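Local atomic coordinates of AGR_C_1268p (Agrobacterium tumefaciens str. C58, PDB entry 2GHS), a protein that probably acts as a metal-dependent gluconolactonase of the SMP-30/regucalcin family, binding one divalent metal cation per subunit. Residues M91-A96 with N134-G139; A125-D130 with G169-L174; S144-I149 with I163-K168; G150-K155 with I178-S183. One frame throughout, in Å; residues are numbered along the deposited sequence. Where two conformers were deposited one is given.

Interaction 1 of 4, residues M91-A96 with N134-G139; sequences MGSALA and NRSNDG. With K (potassium ion), chain B; EDO (1,2-ethanediol), chain D.
The strands carrying S93 and N137 run in broadly the same direction, with short axes 42° apart and 5.8 Å at closest approach, and side chains and water rather than backbone pairs join them. S93 forms the link. Its OG donates to N137 O (2.7 Å) in the carbonyl plane, on a lone pair. The S93 torsion (chi1 66°) folds OG back between its own N and carbonyl carbon, and there S136 OG meets it at 2.7 Å, hydroxyl to hydroxyl. Two waters extend the seam. One donates to both M91 O and S136 O, each at 2.9 Å; the other accepts from G139 N and may donate to S93 O. Apolar contact is slight: A94 CB rests over G139 CA, and the SE of selenomethionine M91 reaches R135 CD at 4.2 Å. S93 and A94 both face A106 on the adjoining strand, a classic beta bulge. R135 is extended from CG to NE, and its NH1 is gripped by two acceptors, N137 OD1 and S136 O. This holds the guanidinium so that NH2 donates almost straight (175°) to O1 of a bound ethanediol, which lies in the guanidinium plane at 2.9 Å. The same diol, probably from the crystallisation liquor, bonds to both ends of the N137 amide, so the two side chains predicted to hold substrate share it. At the far end N134 O binds the potassium ion. The pair joins the innermost strands of neighbouring blades in a six-bladed beta-propeller, beside the probable active-site pocket.

Interaction 2 of 4, residues A125-D130 with G169-L174; sequences AELESD and GKVTKL. With K (potassium ion), chain B.
L127 and V171 are brought together by matching torsions: L127 CG stands anti to its backbone N (chi1 -179°), as does V171 CG1 (chi1 179°), and the side chains cross at about a right angle with L127 CD1 4.0 Å from V171 CG1. The contact lies on the outer side of the beta-propeller, where the loop leaving the outermost strand of one blade, 121-125, meets the first part of strand 170-186, the outer strand of the next blade. V171 carries the strand's side of the contact. Its other methyl, CG2, reaches the backbone at E126 O (3.7 Å) and the methyl of A125 a little farther off, while A125 CB also packs on G169 O at 3.5 Å. G169 has a positive phi and makes the turn into the strand. The patch is thin and wholly van der Waals; L111 and Y164 each touch both L127 and V171 and enlarge it. Beyond L127 the loop becomes polar. E128 turns through a left-handed conformation and binds the potassium ion through its O at 2.8 Å, together with D108 O, L131 O, N134 O and a water. That water also donates to E128 OE1 (3.0 Å), so the carboxylate supports the metal site from its second shell. E128 OE2 is hydrogen-bonded to Y164 OH and T151 OG1, which fixes the carboxylate against the next blade; the K173 ammonium stays well short of it. The loop is pinned internally by S129, whose OG accepts the L127 N-H at 3.1 Å with an angle of 152°.

Interaction 3 of 4, residues S144-I149 with I163-K168; sequences SGALWI and IYHVAK
I149 CG2 is at the apolar centre, side by side with V166 CG2 (4.0 Å) and close to Y164 CB, on a face of the sheet that L147 shares. I149 CG1 points anti to the backbone N (chi1 -180°), leaving the CG2 branch for this contact. The two strands are the arms of an antiparallel beta hairpin, the middle pair of a propeller blade. L104, A106 and L111 of the preceding blade pack against this face. On the other face W148 lies between neighbours: its CE3 touches I163 CG2 at 4.0 Å, and its NE1 approaches the H165 ring at the edge. These two rings meet rim to rim, planes 62° apart, and A146 CB comes within 3.4 Å of H165 NE2. The ring nitrogens bond to the loop between strands 202-207 and 220-224, W148 NE1 to G213 O and H165 NE2 to T212 O. Four backbone bonds hold the strands, two for L147 with V166 and two for I149 with Y164; the Y164 N-H reaches I149 O at 2.8 Å. Past V166 the pairing gives way to a bridging water, which donates to G145 O (2.7 Å) and accepts from K168 N (3.0 Å).

Interaction 4 of 4, residues G150-K155 with I178-S183; sequences GTMGRK and ISIPNS. With EDO (1,2-ethanediol), chain D.
The P181 ring packs tightly on the strand beginning at G150: its CG is 3.1 Å from T151 O and 3.6 Å from G150 CA. G150, with no side chain, leaves the ring room to come this near. Selenomethionine M152 flanks the proline, its CB against P181 CD (3.9 Å) and S179 O. The M152 chain folds back at the start (chi1 60°) and bends again at chi3, -74°, which lays it alongside I180, with CE 3.9 Å from I180 CG1. Away from this core the contact is looser. At the G153 end a water bridges the backbones, accepting from G153 N and donating to S179 O at 2.6 Å. At the far end N182 does not touch 150-155; its ND2 donates to O2 of the bound ethanediol (3.0 Å), a molecule also held by R135, N137 and E52. T151 OG1 turns the other way, to E128 OE2. Strand 147-153 of one blade thus meets the entry of the strand that continues as the inner edge of the next. P181 O accepts from N137 ND2, and the next residue, N182, is a predicted metal ligand, which places this contact beside the probable active site of the propeller.

How the interactions relate
From the N terminus, 91-96 comes first and interaction 1 closes a 37-residue loop on 134-139, joining two inner strands across a blade boundary. The first segment of interaction 2, 125-130, lies inside that loop and its second beyond it, so the two cross; both touch the potassium ion, and N134 ND2 probably bonds to E128 OE1. Interaction 3 is a short hairpin nested within the loop of interaction 2. Interaction 4 opens after 144-149 and closes at 178-183, so it crosses interactions 2 and 3 but follows interaction 1, with which it shares the ethanediol. I163 of interaction 3 packs on I178, P181 and G150 of interaction 4. Inner strand 134-141, middle hairpin 147-167 and the outer strand are thus held to the neighbouring blade.

Interaction 1 of 4, residues M91-A96 with N134-G139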
loop_
_atom_site.group_PDB
_atom_site.type_symbol
_atom_site.label_atom_id
_atom_site.label_comp_id
_atom_site.label_asym_id
_atom_site.label_seq_id
_atom_site.Cartn_x
_atom_site.Cartn_y
_atom_site.Cartn_z
HETATM N N MSE A 91 -5.303 -10.104 -10.536
HETATM C CA MSE A 91 -4.362 -9.059 -10.170
HETATM C C MSE A 91 -4.576 -8.719 -8.717
HETATM O O MSE A 91 -5.448 -7.922 -8.370
HETATM C CB MSE A 91 -4.510 -7.807 -11.078
HETATM C CG MSE A 91 -4.153 -8.082 -12.496
HETATM SE SE MSE A 91 -4.206 -6.375 -13.479
HETATM C CE MSE A 91 -3.717 -6.950 -15.152
ATOM N N GLY A 92 -3.811 -9.347 -7.848
ATOM C CA GLY A 92 -3.896 -8.996 -6.427
ATOM C C GLY A 92 -3.228 -7.662 -6.195
ATOM O O GLY A 92 -2.194 -7.388 -6.796
ATOM N N SER A 93 -3.780 -6.860 -5.269
ATOM C CA SER A 93 -3.145 -5.603 -4.866
ATOM C C SER A 93 -3.024 -5.326 -3.379
ATOM O O SER A 93 -2.312 -4.372 -3.025
ATOM C CB SER A 93 -3.853 -4.438 -5.502
ATOM O OG SER A 93 -5.176 -4.348 -4.970
ATOM N N ALA A 94 -3.697 -6.112 -2.526
ATOM C CA ALA A 94 -3.574 -5.929 -1.058
ATOM C C ALA A 94 -3.698 -7.238 -0.361
ATOM O O ALA A 94 -4.416 -8.118 -0.813
ATOM C CB ALA A 94 -4.594 -4.982 -0.501
ATOM N N LEU A 95 -2.990 -7.348 0.761
ATOM C CA LEU A 95 -2.955 -8.581 1.539
ATOM C C LEU A 95 -3.160 -8.271 3.026
ATOM O O LEU A 95 -2.518 -7.364 3.549
ATOM C CB LEU A 95 -1.593 -9.276 1.372
ATOM C CG LEU A 95 -1.354 -10.673 1.938
ATOM C CD1 LEU A 95 -2.053 -11.738 1.095
ATOM C CD2 LEU A 95 0.139 -11.008 2.029
ATOM N N ALA A 96 -3.985 -9.079 3.694
ATOM C CA ALA A 96 -4.173 -8.979 5.129
ATOM C C ALA A 96 -4.042 -10.357 5.720
ATOM O O ALA A 96 -4.501 -11.353 5.155
ATOM C CB ALA A 96 -5.501 -8.395 5.472
ATOM N N ASN A 134 -12.325 -2.257 -14.354
ATOM C CA ASN A 134 -11.687 -1.763 -13.171
ATOM C C ASN A 134 -10.779 -2.811 -12.529
ATOM O O ASN A 134 -11.004 -4.028 -12.703
ATOM C CB ASN A 134 -12.740 -1.330 -12.107
ATOM C CG ASN A 134 -13.272 0.103 -12.311
ATOM O OD1 ASN A 134 -13.283 0.645 -13.430
ATOM N ND2 ASN A 134 -13.692 0.723 -11.208
ATOM N N ARG A 135 -9.817 -2.362 -11.731
ATOM C CA ARG A 135 -8.982 -3.245 -10.904
ATOM C C ARG A 135 -8.896 -2.669 -9.492
ATOM O O ARG A 135 -9.273 -1.507 -9.251
ATOM C CB ARG A 135 -7.587 -3.422 -11.521
ATOM C CG ARG A 135 -6.705 -2.156 -11.613
ATOM C CD ARG A 135 -5.318 -2.619 -11.888
ATOM N NE ARG A 135 -4.352 -1.549 -12.012
ATOM C CZ ARG A 135 -3.693 -0.950 -11.022
ATOM N NH1 ARG A 135 -3.906 -1.242 -9.743
ATOM N NH2 ARG A 135 -2.797 0.003 -11.330
ATOM N N SER A 136 -8.453 -3.495 -8.560
ATOM C CA SER A 136 -8.150 -3.001 -7.213
ATOM C C SER A 136 -6.809 -2.312 -7.173
ATOM O O SER A 136 -5.924 -2.590 -7.971
ATOM C CB SER A 136 -8.227 -4.095 -6.124
ATOM O OG SER A 136 -7.311 -5.150 -6.390
ATOM N N ASN A 137 -6.625 -1.447 -6.186
ATOM C CA ASN A 137 -5.354 -0.759 -6.015
ATOM C C ASN A 137 -4.975 -0.805 -4.518
ATOM O O ASN A 137 -5.027 -1.852 -3.872
ATOM C CB ASN A 137 -5.421 0.668 -6.641
ATOM C CG ASN A 137 -4.021 1.251 -6.895
ATOM O OD1 ASN A 137 -3.195 0.563 -7.481
ATOM N ND2 ASN A 137 -3.759 2.522 -6.466
ATOM N N ASP A 138 -4.623 0.335 -3.976
ATOM C CA ASP A 138 -4.126 0.488 -2.606
ATOM C C ASP A 138 -5.161 0.009 -1.576
ATOM O O ASP A 138 -6.352 0.255 -1.714
ATOM C CB ASP A 138 -3.914 1.975 -2.405
ATOM C CG ASP A 138 -3.310 2.303 -1.059
ATOM O OD1 ASP A 138 -2.312 1.641 -0.644
ATOM O OD2 ASP A 138 -3.825 3.253 -0.421
ATOM N N GLY A 139 -4.712 -0.627 -0.518
ATOM C CA GLY A 139 -5.641 -0.952 0.569
ATOM C C GLY A 139 -4.865 -1.046 1.853
ATOM O O GLY A 139 -3.638 -1.174 1.842
HETATM K K K B . -13.051 -5.471 -11.514
HETATM C C1 EDO D . -1.266 2.885 -9.437
HETATM O O1 EDO D . -1.270 1.457 -9.339
HETATM C C2 EDO D . -0.324 3.403 -8.340
HETATM O O2 EDO D . -0.801 3.038 -7.025
HETATM O O HOH W 1 -5.846 -5.184 -9.210
HETATM O O HOH W 2 -2.443 -2.427 -0.910
HETATM O O HOH W 3 -12.144 -3.601 -9.616
#

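Interaction 2 of 4, residues A125-D130 with G169-L174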
loop_
_atom_site.group_PDB
_atom_site.type_symbol
_atom_site.label_atom_id
_atom_site.label_comp_id
_atom_site.label_asym_id
_atom_site.label_seq_id
_atom_site.Cartn_x
_atom_site.Cartn_y
_atom_site.Cartn_z
ATOM N N ALA A 125 -15.707 -12.448 -0.830
ATOM C CA ALA A 125 -16.738 -11.487 -1.154
ATOM C C ALA A 125 -16.482 -10.885 -2.526
ATOM O O ALA A 125 -15.351 -10.695 -2.916
ATOM C CB ALA A 125 -16.770 -10.391 -0.079
ATOM N N GLU A 126 -17.549 -10.555 -3.243
ATOM C CA GLU A 126 -17.403 -9.854 -4.521
ATOM C C GLU A 126 -16.876 -8.416 -4.263
ATOM O O GLU A 126 -17.169 -7.816 -3.238
ATOM C CB GLU A 126 -18.713 -9.903 -5.345
ATOM C CG GLU A 126 -18.980 -11.345 -5.861
ATOM C CD GLU A 126 -20.151 -11.530 -6.823
ATOM O OE1 GLU A 126 -20.839 -10.543 -7.141
ATOM O OE2 GLU A 126 -20.349 -12.699 -7.270
ATOM N N LEU A 127 -16.090 -7.864 -5.186
ATOM C CA LEU A 127 -15.630 -6.486 -5.099
ATOM C C LEU A 127 -15.464 -6.045 -6.526
ATOM O O LEU A 127 -14.492 -6.460 -7.198
ATOM C CB LEU A 127 -14.283 -6.392 -4.360
ATOM C CG LEU A 127 -13.674 -4.995 -4.161
ATOM C CD1 LEU A 127 -14.533 -4.216 -3.228
ATOM C CD2 LEU A 127 -12.233 -5.160 -3.665
ATOM N N GLU A 128 -16.442 -5.273 -7.018
ATOM C CA GLU A 128 -16.459 -4.881 -8.424
ATOM C C GLU A 128 -16.171 -6.072 -9.315
ATOM O O GLU A 128 -15.492 -5.977 -10.348
ATOM C CB GLU A 128 -15.448 -3.754 -8.652
ATOM C CG GLU A 128 -15.845 -2.473 -7.930
ATOM C CD GLU A 128 -15.036 -1.256 -8.352
ATOM O OE1 GLU A 128 -14.110 -1.372 -9.188
ATOM O OE2 GLU A 128 -15.327 -0.160 -7.830
ATOM N N SER A 129 -16.780 -7.199 -8.948
ATOM C CA SER A 129 -16.563 -8.451 -9.648
ATOM C C SER A 129 -17.284 -8.490 -10.990
ATOM O O SER A 129 -17.052 -9.384 -11.799
ATOM C CB SER A 129 -16.997 -9.628 -8.785
ATOM O OG SER A 129 -16.202 -9.753 -7.603
ATOM N N ASP A 130 -18.220 -7.562 -11.203
ATOM C CA ASP A 130 -18.914 -7.378 -12.466
ATOM C C ASP A 130 -18.465 -6.160 -13.265
ATOM O O ASP A 130 -19.160 -5.764 -14.233
ATOM C CB ASP A 130 -20.397 -7.258 -12.167
ATOM C CG ASP A 130 -20.727 -6.079 -11.227
ATOM O OD1 ASP A 130 -19.818 -5.469 -10.571
ATOM O OD2 ASP A 130 -21.940 -5.769 -11.139
ATOM N N GLY A 169 -16.859 -9.730 5.552
ATOM C CA GLY A 169 -17.338 -10.041 4.208
ATOM C C GLY A 169 -18.389 -9.101 3.652
ATOM O O GLY A 169 -18.844 -9.304 2.534
ATOM N N LYS A 170 -18.790 -8.096 4.424
ATOM C CA LYS A 170 -19.747 -7.095 4.019
ATOM C C LYS A 170 -19.009 -5.886 3.431
ATOM O O LYS A 170 -18.173 -5.265 4.088
ATOM C CB LYS A 170 -20.591 -6.640 5.183
ATOM C CG LYS A 170 -21.735 -5.709 4.740
ATOM C CD LYS A 170 -22.568 -5.288 5.931
ATOM C CE LYS A 170 -23.559 -4.196 5.550
ATOM N NZ LYS A 170 -24.613 -4.051 6.597
ATOM N N VAL A 171 -19.323 -5.574 2.175
ATOM C CA VAL A 171 -18.648 -4.459 1.475
ATOM C C VAL A 171 -19.544 -3.208 1.437
ATOM O O VAL A 171 -20.710 -3.293 1.007
ATOM C CB VAL A 171 -18.265 -4.914 0.047
ATOM C CG1 VAL A 171 -17.580 -3.782 -0.707
ATOM C CG2 VAL A 171 -17.340 -6.141 0.096
ATOM N N THR A 172 -19.006 -2.071 1.897
ATOM C CA THR A 172 -19.714 -0.775 1.953
ATOM C C THR A 172 -18.880 0.302 1.247
ATOM O O THR A 172 -17.699 0.458 1.601
ATOM C CB THR A 172 -19.903 -0.315 3.408
ATOM O OG1 THR A 172 -20.624 -1.308 4.131
ATOM C CG2 THR A 172 -20.656 1.000 3.479
ATOM N N LYS A 173 -19.436 1.014 0.253
ATOM C CA LYS A 173 -18.675 2.080 -0.408
ATOM C C LYS A 173 -18.581 3.296 0.528
ATOM O O LYS A 173 -19.557 3.708 1.116
ATOM C CB LYS A 173 -19.293 2.490 -1.754
ATOM C CG LYS A 173 -18.402 3.412 -2.560
ATOM C CD LYS A 173 -19.058 3.870 -3.844
ATOM C CE LYS A 173 -19.064 2.853 -4.908
ATOM N NZ LYS A 173 -19.376 3.558 -6.183
ATOM N N LEU A 174 -17.377 3.815 0.691
ATOM C CA LEU A 174 -17.104 4.967 1.536
ATOM C C LEU A 174 -16.968 6.260 0.725
ATOM O O LEU A 174 -17.505 7.301 1.129
ATOM C CB LEU A 174 -15.821 4.773 2.331
ATOM C CG LEU A 174 -15.830 3.660 3.351
ATOM C CD1 LEU A 174 -14.606 3.754 4.224
ATOM C CD2 LEU A 174 -17.084 3.649 4.189
HETATM K K K B . -13.051 -5.471 -11.514
HETATM O O HOH W 3 -12.144 -3.601 -9.616
#

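Interaction 3 of 4, residues S144-I149 with I163-K168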
loop_
_atom_site.group_PDB
_atom_site.type_symbol
_atom_site.label_atom_id
_atom_site.label_comp_id
_atom_site.label_asym_id
_atom_site.label_seq_id
_atom_site.Cartn_x
_atom_site.Cartn_y
_atom_site.Cartn_z
ATOM N N SER A 144 -9.806 -2.079 13.833
ATOM C CA SER A 144 -11.065 -2.759 14.137
ATOM C C SER A 144 -11.174 -4.135 13.442
ATOM O O SER A 144 -12.075 -4.918 13.768
ATOM C CB SER A 144 -12.228 -1.901 13.661
ATOM O OG SER A 144 -12.203 -1.790 12.245
ATOM N N GLY A 145 -10.310 -4.412 12.458
ATOM C CA GLY A 145 -10.401 -5.645 11.712
ATOM C C GLY A 145 -11.083 -5.507 10.380
ATOM O O GLY A 145 -11.303 -6.516 9.692
ATOM N N ALA A 146 -11.456 -4.284 10.027
ATOM C CA ALA A 146 -12.021 -3.969 8.708
ATOM C C ALA A 146 -10.940 -3.457 7.762
ATOM O O ALA A 146 -9.960 -2.785 8.169
ATOM C CB ALA A 146 -13.083 -2.912 8.855
ATOM N N LEU A 147 -11.105 -3.824 6.487
ATOM C CA LEU A 147 -10.178 -3.418 5.414
ATOM C C LEU A 147 -10.759 -2.169 4.750
ATOM O O LEU A 147 -11.956 -2.111 4.510
ATOM C CB LEU A 147 -10.105 -4.550 4.368
ATOM C CG LEU A 147 -9.323 -4.261 3.074
ATOM C CD1 LEU A 147 -7.823 -4.159 3.371
ATOM C CD2 LEU A 147 -9.586 -5.382 1.992
ATOM N N TRP A 148 -9.899 -1.219 4.394
ATOM C CA TRP A 148 -10.233 -0.207 3.406
ATOM C C TRP A 148 -9.492 -0.623 2.117
ATOM O O TRP A 148 -8.274 -0.871 2.126
ATOM C CB TRP A 148 -9.784 1.183 3.825
ATOM C CG TRP A 148 -10.636 1.909 4.807
ATOM C CD1 TRP A 148 -11.392 1.378 5.829
ATOM C CD2 TRP A 148 -10.741 3.315 4.945
ATOM N NE1 TRP A 148 -11.984 2.373 6.553
ATOM C CE2 TRP A 148 -11.595 3.569 6.033
ATOM C CE3 TRP A 148 -10.202 4.401 4.241
ATOM C CZ2 TRP A 148 -11.930 4.861 6.433
ATOM C CZ3 TRP A 148 -10.537 5.679 4.655
ATOM C CH2 TRP A 148 -11.401 5.888 5.725
ATOM N N ILE A 149 -10.205 -0.619 1.003
ATOM C CA ILE A 149 -9.629 -0.991 -0.253
ATOM C C ILE A 149 -10.130 -0.082 -1.378
ATOM O O ILE A 149 -11.332 0.167 -1.493
ATOM C CB ILE A 149 -9.923 -2.494 -0.547
ATOM C CG1 ILE A 149 -9.319 -2.931 -1.889
ATOM C CG2 ILE A 149 -11.400 -2.786 -0.549
ATOM C CD1 ILE A 149 -7.817 -2.960 -1.896
ATOM N N ILE A 163 -13.418 3.896 -2.844
ATOM C CA ILE A 163 -12.847 3.291 -1.641
ATOM C C ILE A 163 -13.988 2.611 -0.918
ATOM O O ILE A 163 -15.045 3.211 -0.663
ATOM C CB ILE A 163 -12.111 4.281 -0.744
ATOM C CG1 ILE A 163 -10.879 4.761 -1.508
ATOM C CG2 ILE A 163 -11.702 3.636 0.570
ATOM C CD1 ILE A 163 -10.089 5.865 -0.805
ATOM N N TYR A 164 -13.749 1.338 -0.631
ATOM C CA TYR A 164 -14.691 0.489 0.121
ATOM C C TYR A 164 -14.160 0.059 1.476
ATOM O O TYR A 164 -12.955 -0.079 1.664
ATOM C CB TYR A 164 -14.983 -0.794 -0.658
ATOM C CG TYR A 164 -15.572 -0.586 -2.053
ATOM C CD1 TYR A 164 -14.754 -0.375 -3.139
ATOM C CD2 TYR A 164 -16.932 -0.601 -2.267
ATOM C CE1 TYR A 164 -15.273 -0.206 -4.410
ATOM C CE2 TYR A 164 -17.458 -0.421 -3.523
ATOM C CZ TYR A 164 -16.614 -0.234 -4.598
ATOM O OH TYR A 164 -17.166 -0.058 -5.872
ATOM N N HIS A 165 -15.108 -0.216 2.376
ATOM C CA HIS A 165 -14.882 -0.784 3.697
ATOM C C HIS A 165 -15.387 -2.195 3.649
ATOM O O HIS A 165 -16.502 -2.429 3.143
ATOM C CB HIS A 165 -15.704 0.058 4.658
ATOM C CG HIS A 165 -15.746 -0.411 6.074
ATOM N ND1 HIS A 165 -16.645 -1.354 6.527
ATOM C CD2 HIS A 165 -15.107 0.054 7.178
ATOM C CE1 HIS A 165 -16.513 -1.486 7.840
ATOM N NE2 HIS A 165 -15.585 -0.646 8.260
ATOM N N VAL A 166 -14.571 -3.125 4.138
ATOM C CA VAL A 166 -14.937 -4.555 4.162
ATOM C C VAL A 166 -14.795 -5.070 5.601
ATOM O O VAL A 166 -13.726 -5.006 6.183
ATOM C CB VAL A 166 -14.067 -5.371 3.239
ATOM C CG1 VAL A 166 -14.648 -6.766 3.131
ATOM C CG2 VAL A 166 -13.960 -4.712 1.836
ATOM N N ALA A 167 -15.898 -5.549 6.165
ATOM C CA ALA A 167 -15.863 -6.135 7.492
ATOM C C ALA A 167 -16.720 -7.376 7.505
ATOM O O ALA A 167 -17.901 -7.326 7.147
ATOM C CB ALA A 167 -16.360 -5.174 8.476
ATOM N N LYS A 168 -16.100 -8.502 7.851
ATOM C CA LYS A 168 -16.779 -9.780 7.951
ATOM C C LYS A 168 -17.500 -10.077 6.653
ATOM O O LYS A 168 -18.653 -10.545 6.654
ATOM C CB LYS A 168 -17.744 -9.824 9.145
ATOM C CG LYS A 168 -17.067 -9.499 10.448
ATOM C CD LYS A 168 -17.973 -9.681 11.638
ATOM C CE LYS A 168 -17.172 -9.681 12.932
ATOM N NZ LYS A 168 -16.510 -8.357 13.210
HETATM O O HOH W 4 -13.736 -7.698 9.576
#

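Interaction 4 of 4, residues G150-K155 with I178-S183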
loop_
_atom_site.group_PDB
_atom_site.type_symbol
_atom_site.label_atom_id
_atom_site.label_comp_id
_atom_site.label_asym_id
_atom_site.label_seq_id
_atom_site.Cartn_x
_atom_site.Cartn_y
_atom_site.Cartn_z
ATOM N N GLY A 150 -9.182 0.397 -2.176
ATOM C CA GLY A 150 -9.430 1.201 -3.348
ATOM C C GLY A 150 -9.554 0.420 -4.631
ATOM O O GLY A 150 -8.907 -0.632 -4.828
ATOM N N THR A 151 -10.371 0.946 -5.538
ATOM C CA THR A 151 -10.455 0.402 -6.891
ATOM C C THR A 151 -10.266 1.548 -7.895
ATOM O O THR A 151 -10.349 2.741 -7.519
ATOM C CB THR A 151 -11.787 -0.243 -7.172
ATOM O OG1 THR A 151 -12.801 0.763 -7.093
ATOM C CG2 THR A 151 -12.051 -1.403 -6.222
HETATM N N MSE A 152 -10.066 1.227 -9.165
HETATM C CA MSE A 152 -9.781 2.252 -10.187
HETATM C C MSE A 152 -10.071 1.693 -11.556
HETATM O O MSE A 152 -10.049 0.476 -11.762
HETATM C CB MSE A 152 -8.299 2.699 -10.108
HETATM C CG MSE A 152 -7.331 1.579 -10.330
HETATM SE SE MSE A 152 -5.521 2.277 -10.129
HETATM C CE MSE A 152 -5.365 3.247 -11.777
ATOM N N GLY A 153 -10.356 2.563 -12.520
ATOM C CA GLY A 153 -10.371 2.092 -13.913
ATOM C C GLY A 153 -8.974 1.618 -14.249
ATOM O O GLY A 153 -7.982 2.184 -13.770
ATOM N N ARG A 154 -8.859 0.580 -15.088
ATOM C CA ARG A 154 -7.541 0.053 -15.422
ATOM C C ARG A 154 -6.661 1.099 -16.146
ATOM O O ARG A 154 -5.445 0.992 -16.067
ATOM C CB ARG A 154 -7.673 -1.208 -16.276
ATOM C CG ARG A 154 -8.239 -2.386 -15.506
ATOM C CD ARG A 154 -8.533 -3.563 -16.395
ATOM N NE ARG A 154 -9.208 -4.648 -15.669
ATOM C CZ ARG A 154 -8.565 -5.520 -14.891
ATOM N NH1 ARG A 154 -7.261 -5.492 -14.750
ATOM N NH2 ARG A 154 -9.227 -6.458 -14.282
ATOM N N LYS A 155 -7.271 2.072 -16.821
ATOM C CA LYS A 155 -6.546 3.148 -17.508
ATOM C C LYS A 155 -6.599 4.446 -16.698
ATOM O O LYS A 155 -6.332 5.518 -17.227
ATOM C CB LYS A 155 -7.080 3.368 -18.939
ATOM C CG LYS A 155 -7.143 2.138 -19.822
ATOM C CD LYS A 155 -7.901 2.414 -21.123
ATOM C CE LYS A 155 -7.940 1.223 -22.097
ATOM N NZ LYS A 155 -8.784 1.546 -23.294
ATOM N N ILE A 178 -13.157 8.666 -7.487
ATOM C CA ILE A 178 -11.708 8.781 -7.300
ATOM C C ILE A 178 -11.008 8.139 -8.501
ATOM O O ILE A 178 -11.299 6.993 -8.859
ATOM C CB ILE A 178 -11.251 8.066 -5.996
ATOM C CG1 ILE A 178 -11.832 8.769 -4.775
ATOM C CG2 ILE A 178 -9.681 7.963 -5.895
ATOM C CD1 ILE A 178 -11.791 7.922 -3.511
ATOM N N SER A 179 -10.043 8.839 -9.090
ATOM C CA SER A 179 -9.363 8.277 -10.255
ATOM C C SER A 179 -8.315 7.216 -9.877
ATOM O O SER A 179 -8.245 6.175 -10.525
ATOM C CB SER A 179 -8.724 9.391 -11.077
ATOM O OG SER A 179 -9.717 10.318 -11.572
ATOM N N ILE A 180 -7.474 7.532 -8.887
ATOM C CA ILE A 180 -6.440 6.621 -8.406
ATOM C C ILE A 180 -6.410 6.710 -6.886
ATOM O O ILE A 180 -5.765 7.611 -6.306
ATOM C CB ILE A 180 -5.031 6.909 -8.962
ATOM C CG1 ILE A 180 -5.043 6.954 -10.511
ATOM C CG2 ILE A 180 -4.021 5.870 -8.428
ATOM C CD1 ILE A 180 -3.801 7.571 -11.078
ATOM N N PRO A 181 -7.101 5.772 -6.228
ATOM C CA PRO A 181 -7.070 5.809 -4.756
ATOM C C PRO A 181 -5.739 5.398 -4.210
ATOM O O PRO A 181 -5.087 4.496 -4.736
ATOM C CB PRO A 181 -8.181 4.836 -4.346
ATOM C CG PRO A 181 -8.319 3.939 -5.478
ATOM C CD PRO A 181 -7.918 4.637 -6.722
ATOM N N ASN A 182 -5.273 6.104 -3.187
ATOM C CA ASN A 182 -3.956 5.802 -2.619
ATOM C C ASN A 182 -3.821 6.385 -1.238
ATOM O O ASN A 182 -4.789 6.928 -0.678
ATOM C CB ASN A 182 -2.878 6.343 -3.590
ATOM C CG ASN A 182 -2.044 5.254 -4.241
ATOM O OD1 ASN A 182 -1.615 4.312 -3.564
ATOM N ND2 ASN A 182 -1.701 5.449 -5.543
ATOM N N SER A 183 -2.623 6.251 -0.676
ATOM C CA SER A 183 -2.284 6.774 0.659
ATOM C C SER A 183 -3.198 6.405 1.768
ATOM O O SER A 183 -3.340 7.148 2.735
ATOM C CB SER A 183 -2.130 8.299 0.594
ATOM O OG SER A 183 -1.554 8.845 1.797
HETATM C C1 EDO D . -1.266 2.885 -9.437
HETATM O O1 EDO D . -1.270 1.457 -9.339
HETATM C C2 EDO D . -0.324 3.403 -8.340
HETATM O O2 EDO D . -0.801 3.038 -7.025
HETATM O O HOH W 5 -10.104 5.414 -12.224
#